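Local coordinates for protein Nadp(h)-dependent ketose reductase (Bemisia argentifolii, PDB 1E3J) that probably reduces fructose to sorbitol with NADP(H), as a zinc-dependent member of the alcohol dehydrogenase family, at residues E19-P24 and P61-H66. Numbering follows the deposited sequence.
Sequences EQRPIP and PMVIGH. With ZN (zinc ion), chain C.
Arg21, just after strand 15-20 of a three-stranded antiparallel sheet in the GroES-like domain of this zinc alcohol dehydrogenase, reaches across to Val63. Strands 15-20 and 62-63 form the two edges of the sheet, and strand 6-12 runs between them, which is why the backbones stay far apart and a long side chain must span the gap. From CB, which points toward 61-66, the arginine chain turns about the CB-CG bond (chi2 -62°), then runs extended through CG and CD to NE (chi3 -179°). CB, CG, CD and NE all remain more than 4.5 Å from the methyl CG2 of Val63, so the meeting is left to the guanidinium. Its CZ lies 4.2 Å from Val63 CG2, which sits oblique to the guanidinium, in van der Waals contact with NH1 at 3.7 Å. Pro61 O lies at the edge of the guanidinium, near its plane, 4.4 Å from NH2, a loose approach. Arginine suits this partly exposed place, offering both length and charge, while the compact, branched valine fills a buried strand position. Asp122 ties the two sides together: OD2 forms a salt bridge with Arg21 NH1, while OD1 accepts a hydrogen bond from Val63 N. Beyond Val63 the chain turns inward through Gly65, whose positive phi (102°) favours glycine, to His66. There NE2 binds the zinc ion at 2.2 Å, alongside Cys41 SG, Glu67 OE2 and a water.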
ATOM      1  N   GLU A  19     -30.626 -35.166 -13.900  1.00 51.54           N
ATOM      2  CA  GLU A  19     -32.069 -35.129 -13.974  1.00 52.51           C
ATOM      3  C   GLU A  19     -32.594 -33.739 -14.222  1.00 52.58           C
ATOM      4  O   GLU A  19     -31.873 -32.751 -14.054  1.00 52.82           O
ATOM      5  CB  GLU A  19     -32.669 -35.681 -12.676  1.00 54.57           C
ATOM      6  CG  GLU A  19     -32.295 -34.904 -11.417  1.00 58.05           C
ATOM      7  CD  GLU A  19     -32.565 -35.698 -10.140  1.00 63.27           C
ATOM      8  OE1 GLU A  19     -32.852 -36.913 -10.251  1.00 66.07           O
ATOM      9  OE2 GLU A  19     -32.486 -35.123  -9.025  1.00 64.46           O
ATOM     10  N   GLN A  20     -33.860 -33.675 -14.607  1.00 50.69           N
ATOM     11  CA  GLN A  20     -34.535 -32.426 -14.860  1.00 51.37           C
ATOM     12  C   GLN A  20     -34.731 -31.591 -13.584  1.00 51.22           C
ATOM     13  O   GLN A  20     -34.831 -32.122 -12.477  1.00 51.20           O
ATOM     14  CB  GLN A  20     -35.912 -32.708 -15.483  1.00 51.75           C
ATOM     15  CG  GLN A  20     -35.854 -33.302 -16.880  1.00 53.91           C
ATOM     16  CD  GLN A  20     -35.273 -32.336 -17.887  1.00 55.06           C
ATOM     17  OE1 GLN A  20     -35.664 -31.167 -17.925  1.00 57.76           O
ATOM     18  NE2 GLN A  20     -34.344 -32.811 -18.715  1.00 53.83           N
ATOM     19  N   ARG A  21     -34.791 -30.277 -13.766  1.00 50.38           N
ATOM     20  CA  ARG A  21     -35.035 -29.332 -12.681  1.00 49.31           C
ATOM     21  C   ARG A  21     -35.917 -28.295 -13.322  1.00 48.67           C
ATOM     22  O   ARG A  21     -35.892 -28.111 -14.539  1.00 47.88           O
ATOM     23  CB  ARG A  21     -33.730 -28.647 -12.209  1.00 48.60           C
ATOM     24  CG  ARG A  21     -32.972 -29.379 -11.100  1.00 48.69           C
ATOM     25  CD  ARG A  21     -33.830 -29.475  -9.836  1.00 51.02           C
ATOM     26  NE  ARG A  21     -33.162 -30.137  -8.716  1.00 53.48           N
ATOM     27  CZ  ARG A  21     -32.344 -29.521  -7.863  1.00 54.99           C
ATOM     28  NH1 ARG A  21     -32.098 -28.220  -7.990  1.00 54.68           N
ATOM     29  NH2 ARG A  21     -31.743 -30.207  -6.903  1.00 54.84           N
ATOM     30  N   PRO A  22     -36.752 -27.630 -12.532  1.00 50.26           N
ATOM     31  CA  PRO A  22     -37.561 -26.621 -13.223  1.00 51.12           C
ATOM     32  C   PRO A  22     -36.650 -25.473 -13.712  1.00 52.08           C
ATOM     33  O   PRO A  22     -35.554 -25.285 -13.190  1.00 52.45           O
ATOM     34  CB  PRO A  22     -38.561 -26.160 -12.150  1.00 51.61           C
ATOM     35  CG  PRO A  22     -37.945 -26.602 -10.833  1.00 53.10           C
ATOM     36  CD  PRO A  22     -37.244 -27.902 -11.167  1.00 51.09           C
ATOM     37  N   ILE A  23     -37.079 -24.739 -14.735  1.00 52.84           N
ATOM     38  CA  ILE A  23     -36.289 -23.614 -15.216  1.00 53.17           C
ATOM     39  C   ILE A  23     -36.471 -22.461 -14.222  1.00 53.95           C
ATOM     40  O   ILE A  23     -37.594 -22.048 -13.924  1.00 52.53           O
ATOM     41  CB  ILE A  23     -36.739 -23.132 -16.615  1.00 53.90           C
ATOM     42  CG1 ILE A  23     -36.669 -24.295 -17.614  1.00 54.84           C
ATOM     43  CG2 ILE A  23     -35.838 -21.980 -17.091  1.00 54.21           C
ATOM     44  CD1 ILE A  23     -36.868 -23.890 -19.061  1.00 55.68           C
ATOM     45  N   PRO A  24     -35.357 -21.934 -13.692  1.00 54.09           N
ATOM     46  CA  PRO A  24     -35.395 -20.828 -12.727  1.00 53.91           C
ATOM     47  C   PRO A  24     -35.944 -19.528 -13.318  1.00 54.56           C
ATOM     48  O   PRO A  24     -35.886 -19.284 -14.531  1.00 52.98           O
ATOM     49  CB  PRO A  24     -33.928 -20.658 -12.301  1.00 54.92           C
ATOM     50  CG  PRO A  24     -33.167 -21.783 -12.975  1.00 56.57           C
ATOM     51  CD  PRO A  24     -33.988 -22.204 -14.153  1.00 54.13           C
ATOM     52  N   PRO A  61     -29.472 -32.780  -1.752  1.00 68.00           N
ATOM     53  CA  PRO A  61     -29.081 -32.739  -3.169  1.00 65.67           C
ATOM     54  C   PRO A  61     -28.691 -31.321  -3.594  1.00 63.00           C
ATOM     55  O   PRO A  61     -29.363 -30.348  -3.256  1.00 63.68           O
ATOM     56  CB  PRO A  61     -30.330 -33.266  -3.897  1.00 65.58           C
ATOM     57  CG  PRO A  61     -31.439 -32.995  -2.948  1.00 65.75           C
ATOM     58  CD  PRO A  61     -30.824 -33.342  -1.609  1.00 67.12           C
ATOM     59  N   MET A  62     -27.608 -31.215  -4.346  1.00 58.97           N
ATOM     60  CA  MET A  62     -27.109 -29.922  -4.774  1.00 55.61           C
ATOM     61  C   MET A  62     -26.631 -29.948  -6.228  1.00 51.89           C
ATOM     62  O   MET A  62     -25.839 -30.819  -6.603  1.00 48.17           O
ATOM     63  CB  MET A  62     -25.950 -29.523  -3.833  1.00 57.31           C
ATOM     64  CG  MET A  62     -25.043 -28.372  -4.295  1.00 59.91           C
ATOM     65  SD  MET A  62     -23.472 -28.282  -3.339  1.00 63.82           S
ATOM     66  CE  MET A  62     -22.408 -29.437  -4.296  1.00 63.40           C
ATOM     67  N   VAL A  63     -27.114 -29.013  -7.051  1.00 48.86           N
ATOM     68  CA  VAL A  63     -26.621 -28.946  -8.434  1.00 47.06           C
ATOM     69  C   VAL A  63     -25.139 -28.625  -8.299  1.00 45.71           C
ATOM     70  O   VAL A  63     -24.744 -27.803  -7.497  1.00 47.37           O
ATOM     71  CB  VAL A  63     -27.282 -27.834  -9.238  1.00 46.91           C
ATOM     72  CG1 VAL A  63     -26.585 -27.665 -10.558  1.00 44.67           C
ATOM     73  CG2 VAL A  63     -28.745 -28.147  -9.434  1.00 46.94           C
ATOM     74  N   ILE A  64     -24.332 -29.302  -9.086  1.00 45.73           N
ATOM     75  CA  ILE A  64     -22.887 -29.190  -9.084  1.00 44.45           C
ATOM     76  C   ILE A  64     -22.452 -28.158 -10.174  1.00 42.25           C
ATOM     77  O   ILE A  64     -23.273 -27.711 -10.980  1.00 40.31           O
ATOM     78  CB  ILE A  64     -22.371 -30.641  -9.358  1.00 47.82           C
ATOM     79  CG1 ILE A  64     -21.455 -31.117  -8.227  1.00 51.76           C
ATOM     80  CG2 ILE A  64     -21.817 -30.764 -10.760  1.00 49.76           C
ATOM     81  CD1 ILE A  64     -20.016 -30.667  -8.317  1.00 56.60           C
ATOM     82  N   GLY A  65     -21.178 -27.772 -10.178  1.00 39.95           N
ATOM     83  CA  GLY A  65     -20.679 -26.847 -11.189  1.00 38.71           C
ATOM     84  C   GLY A  65     -20.490 -25.391 -10.781  1.00 38.76           C
ATOM     85  O   GLY A  65     -21.415 -24.782 -10.246  1.00 39.23           O
ATOM     86  N   HIS A  66     -19.300 -24.829 -11.023  1.00 39.33           N
ATOM     87  CA  HIS A  66     -19.057 -23.425 -10.723  1.00 39.58           C
ATOM     88  C   HIS A  66     -18.091 -22.659 -11.664  1.00 40.88           C
ATOM     89  O   HIS A  66     -17.753 -21.503 -11.407  1.00 45.27           O
ATOM     90  CB  HIS A  66     -18.584 -23.293  -9.266  1.00 39.09           C
ATOM     91  CG  HIS A  66     -17.284 -23.977  -8.999  1.00 42.13           C
ATOM     92  ND1 HIS A  66     -17.206 -25.260  -8.505  1.00 42.72           N
ATOM     93  CD2 HIS A  66     -16.010 -23.604  -9.283  1.00 40.14           C
ATOM     94  CE1 HIS A  66     -15.945 -25.657  -8.500  1.00 40.57           C
ATOM     95  NE2 HIS A  66     -15.207 -24.672  -8.970  1.00 43.48           N
TER
HETATM   96 ZN    ZN C 902     -13.175 -24.936  -9.652  1.00 71.69          ZN
HETATM   97  O   HOH W   1     -11.820 -23.374  -9.099  1.00 66.89           O